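EpsJ (Vibrio vulnificus, PDB 2RET) is a minor pseudopilin that pairs with the pseudopilin EpsI and probably takes part in the pseudopilus of the type 2 secretion system. Local coordinates at residues 84-89 against 99-104. Sequence-based numbering, arbitrary orientation.
Sequences EVTKVG and RVWWRY
K87 and W102 face each other as a hydrogen-bonded pair of the antiparallel hairpin formed by strands 79-93 and 96-102: K87 N reaches W102 O at 2.9 Å, and W102 N returns a nearly straight bond to K87 O (2.7 Å, 175° at the hydrogen). Two residues on, G89 and V100 repeat the exchange. The lysine chain bends at chi3 (77°), which lays CE 3.6 Å over one face of the W102 indole. V100 CG1 packs on the opposite face; K87 NZ stands 4.9 Å from the centroid of the W102 five-membered ring in a cation-pi contact. The CZ3 edge of the same indole points at the backbone, nearest G89 N.

On the other face of the sheet, V88 CG1 touches W101 CD1 at 3.7 Å, and a water in the indole plane accepts from W101 NE1 and bonds T86 OG1. W101 CG rests over the rim of one face of the R99 guanidinium, whose NH2 is salt-bridged to D31 of helix 10-32.

Past the last bridge, R103 NH2 meets E84 OE2 at 3.0 Å, in the guanidinium plane but from above the carboxylate, the two planes 86° apart. Y104 covers one guanidinium face, and N75 holds E84 OE1. Backbone bonds thus set the pairing through W102; past it this salt bridge and the bond of K87 NZ to P105 O tie the departing chain to strand 79-93.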
ATOM      1  N   GLU B  84       1.107   4.022 -13.198  1.00 15.87           N
ATOM      2  CA  GLU B  84       1.069   4.704 -14.476  1.00 15.72           C
ATOM      3  C   GLU B  84      -0.396   4.835 -14.897  1.00 15.62           C
ATOM      4  O   GLU B  84      -1.086   3.821 -15.073  1.00 15.01           O
ATOM      5  CB  GLU B  84       1.864   3.895 -15.494  1.00 16.81           C
ATOM      6  CG  GLU B  84       2.414   4.671 -16.658  1.00 19.08           C
ATOM      7  CD  GLU B  84       3.390   5.762 -16.273  1.00 22.96           C
ATOM      8  OE1 GLU B  84       4.053   5.665 -15.209  1.00 25.01           O
ATOM      9  OE2 GLU B  84       3.494   6.739 -17.056  1.00 27.69           O
ATOM     10  N   VAL B  85      -0.870   6.069 -14.999  1.00 14.76           N
ATOM     11  CA  VAL B  85      -2.260   6.374 -15.365  1.00 15.04           C
ATOM     12  C   VAL B  85      -2.310   6.561 -16.899  1.00 16.49           C
ATOM     13  O   VAL B  85      -1.497   7.311 -17.480  1.00 17.21           O
ATOM     14  CB  VAL B  85      -2.810   7.631 -14.612  1.00 14.36           C
ATOM     15  CG1 VAL B  85      -4.262   7.952 -15.020  1.00 14.58           C
ATOM     16  CG2 VAL B  85      -2.715   7.464 -13.075  1.00 11.28           C
ATOM     17  N   THR B  86      -3.201   5.803 -17.544  1.00 17.14           N
ATOM     18  CA  THR B  86      -3.482   5.920 -18.981  1.00 17.09           C
ATOM     19  C   THR B  86      -4.863   6.519 -19.145  1.00 17.23           C
ATOM     20  O   THR B  86      -5.488   6.910 -18.179  1.00 16.88           O
ATOM     21  CB  THR B  86      -3.414   4.548 -19.690  1.00 18.16           C
ATOM     22  OG1 THR B  86      -4.359   3.647 -19.091  1.00 15.56           O
ATOM     23  CG2 THR B  86      -1.952   3.967 -19.641  1.00 15.85           C
ATOM     24  N   LYS B  87      -5.348   6.648 -20.365  1.00 18.14           N
ATOM     25  CA  LYS B  87      -6.663   7.267 -20.582  1.00 18.30           C
ATOM     26  C   LYS B  87      -7.385   6.412 -21.614  1.00 18.69           C
ATOM     27  O   LYS B  87      -6.756   5.917 -22.550  1.00 18.49           O
ATOM     28  CB  LYS B  87      -6.473   8.723 -21.026  1.00 19.16           C
ATOM     29  CG  LYS B  87      -7.732   9.508 -21.322  1.00 19.95           C
ATOM     30  CD  LYS B  87      -7.441  10.944 -21.578  1.00 22.56           C
ATOM     31  CE  LYS B  87      -6.883  11.217 -22.951  1.00 23.49           C
ATOM     32  NZ  LYS B  87      -6.488  12.646 -23.029  1.00 21.50           N
ATOM     33  N   VAL B  88      -8.671   6.150 -21.378  1.00 17.94           N
ATOM     34  CA  VAL B  88      -9.477   5.299 -22.250  1.00 17.61           C
ATOM     35  C   VAL B  88     -10.869   5.957 -22.505  1.00 16.63           C
ATOM     36  O   VAL B  88     -11.353   6.726 -21.707  1.00 16.92           O
ATOM     37  CB  VAL B  88      -9.701   3.879 -21.654  1.00 17.93           C
ATOM     38  CG1 VAL B  88      -8.374   3.222 -21.319  1.00 17.20           C
ATOM     39  CG2 VAL B  88     -10.627   3.945 -20.450  1.00 18.20           C
ATOM     40  N   GLY B  89     -11.483   5.654 -23.629  1.00 16.29           N
ATOM     41  CA  GLY B  89     -12.880   5.995 -23.835  1.00 15.91           C
ATOM     42  C   GLY B  89     -13.653   4.974 -24.639  1.00 15.63           C
ATOM     43  O   GLY B  89     -13.098   4.058 -25.178  1.00 15.60           O
ATOM     44  N   ARG B  99     -13.356   1.015 -28.420  1.00 17.58           N
ATOM     45  CA  ARG B  99     -12.601   1.461 -27.255  1.00 18.44           C
ATOM     46  C   ARG B  99     -11.394   2.231 -27.751  1.00 18.61           C
ATOM     47  O   ARG B  99     -10.725   1.803 -28.681  1.00 18.56           O
ATOM     48  CB  ARG B  99     -12.143   0.272 -26.412  1.00 18.57           C
ATOM     49  CG  ARG B  99     -11.337   0.677 -25.127  1.00 21.13           C
ATOM     50  CD  ARG B  99     -10.034  -0.041 -25.111  1.00 24.12           C
ATOM     51  NE  ARG B  99      -9.403  -0.007 -23.818  1.00 27.12           N
ATOM     52  CZ  ARG B  99      -8.177  -0.442 -23.566  1.00 24.35           C
ATOM     53  NH1 ARG B  99      -7.426  -0.961 -24.512  1.00 27.14           N
ATOM     54  NH2 ARG B  99      -7.703  -0.340 -22.343  1.00 27.32           N
ATOM     55  N   VAL B 100     -11.175   3.401 -27.164  1.00 18.46           N
ATOM     56  CA  VAL B 100     -10.100   4.275 -27.559  1.00 19.02           C
ATOM     57  C   VAL B 100      -9.156   4.409 -26.388  1.00 17.84           C
ATOM     58  O   VAL B 100      -9.584   4.487 -25.270  1.00 18.71           O
ATOM     59  CB  VAL B 100     -10.573   5.683 -27.975  1.00 19.12           C
ATOM     60  CG1 VAL B 100      -9.388   6.458 -28.593  1.00 18.99           C
ATOM     61  CG2 VAL B 100     -11.806   5.627 -28.952  1.00 19.51           C
ATOM     62  N   TRP B 101      -7.871   4.446 -26.669  1.00 17.41           N
ATOM     63  CA  TRP B 101      -6.852   4.318 -25.628  1.00 17.24           C
ATOM     64  C   TRP B 101      -5.758   5.308 -25.883  1.00 16.64           C
ATOM     65  O   TRP B 101      -5.287   5.424 -27.016  1.00 17.42           O
ATOM     66  CB  TRP B 101      -6.250   2.914 -25.671  1.00 16.32           C
ATOM     67  CG  TRP B 101      -5.234   2.663 -24.614  1.00 16.29           C
ATOM     68  CD1 TRP B 101      -5.461   2.217 -23.350  1.00 16.99           C
ATOM     69  CD2 TRP B 101      -3.811   2.827 -24.729  1.00 13.96           C
ATOM     70  NE1 TRP B 101      -4.269   2.071 -22.669  1.00 16.12           N
ATOM     71  CE2 TRP B 101      -3.244   2.458 -23.490  1.00 14.65           C
ATOM     72  CE3 TRP B 101      -2.970   3.262 -25.754  1.00 14.10           C
ATOM     73  CZ2 TRP B 101      -1.866   2.474 -23.257  1.00 15.07           C
ATOM     74  CZ3 TRP B 101      -1.606   3.283 -25.525  1.00 16.19           C
ATOM     75  CH2 TRP B 101      -1.066   2.886 -24.285  1.00 15.75           C
ATOM     76  N   TRP B 102      -5.356   6.002 -24.836  1.00 16.76           N
ATOM     77  CA  TRP B 102      -4.210   6.877 -24.872  1.00 17.52           C
ATOM     78  C   TRP B 102      -3.237   6.520 -23.771  1.00 17.89           C
ATOM     79  O   TRP B 102      -3.624   6.275 -22.642  1.00 16.44           O
ATOM     80  CB  TRP B 102      -4.624   8.325 -24.692  1.00 18.26           C
ATOM     81  CG  TRP B 102      -5.495   8.891 -25.773  1.00 19.33           C
ATOM     82  CD1 TRP B 102      -5.091   9.605 -26.868  1.00 19.53           C
ATOM     83  CD2 TRP B 102      -6.925   8.818 -25.848  1.00 18.99           C
ATOM     84  NE1 TRP B 102      -6.177   9.995 -27.605  1.00 18.01           N
ATOM     85  CE2 TRP B 102      -7.316   9.524 -27.008  1.00 20.74           C
ATOM     86  CE3 TRP B 102      -7.911   8.219 -25.051  1.00 18.52           C
ATOM     87  CZ2 TRP B 102      -8.668   9.673 -27.376  1.00 20.76           C
ATOM     88  CZ3 TRP B 102      -9.236   8.363 -25.414  1.00 18.71           C
ATOM     89  CH2 TRP B 102      -9.605   9.065 -26.572  1.00 19.32           C
ATOM     90  N   ARG B 103      -1.956   6.533 -24.115  1.00 19.11           N
ATOM     91  CA  ARG B 103      -0.882   6.242 -23.168  1.00 20.70           C
ATOM     92  C   ARG B 103      -0.752   7.282 -22.044  1.00 21.58           C
ATOM     93  O   ARG B 103      -0.449   6.926 -20.916  1.00 21.48           O
ATOM     94  CB  ARG B 103       0.438   6.109 -23.946  1.00 21.14           C
ATOM     95  CG  ARG B 103       1.684   5.959 -23.116  1.00 22.78           C
ATOM     96  CD  ARG B 103       1.762   4.648 -22.363  1.00 26.08           C
ATOM     97  NE  ARG B 103       2.938   4.700 -21.492  1.00 27.42           N
ATOM     98  CZ  ARG B 103       2.961   5.246 -20.285  1.00 27.27           C
ATOM     99  NH1 ARG B 103       1.859   5.748 -19.762  1.00 30.46           N
ATOM    100  NH2 ARG B 103       4.093   5.275 -19.588  1.00 28.90           N
ATOM    101  N   TYR B 104      -0.952   8.555 -22.361  1.00 22.77           N
ATOM    102  CA  TYR B 104      -0.884   9.644 -21.381  1.00 24.32           C
ATOM    103  C   TYR B 104      -2.240  10.294 -21.196  1.00 26.04           C
ATOM    104  O   TYR B 104      -2.927  10.548 -22.185  1.00 27.76           O
ATOM    105  CB  TYR B 104       0.146  10.700 -21.823  1.00 23.75           C
ATOM    106  CG  TYR B 104       1.507  10.080 -22.003  1.00 23.66           C
ATOM    107  CD1 TYR B 104       2.235   9.603 -20.894  1.00 23.47           C
ATOM    108  CD2 TYR B 104       2.043   9.884 -23.273  1.00 23.13           C
ATOM    109  CE1 TYR B 104       3.481   8.979 -21.060  1.00 22.32           C
ATOM    110  CE2 TYR B 104       3.287   9.242 -23.442  1.00 23.13           C
ATOM    111  CZ  TYR B 104       4.000   8.811 -22.325  1.00 22.44           C
ATOM    112  OH  TYR B 104       5.226   8.187 -22.495  1.00 23.28           O
TER
HETATM  113  O   HOH W   1      -4.566   1.070 -19.856  1.00 28.26           O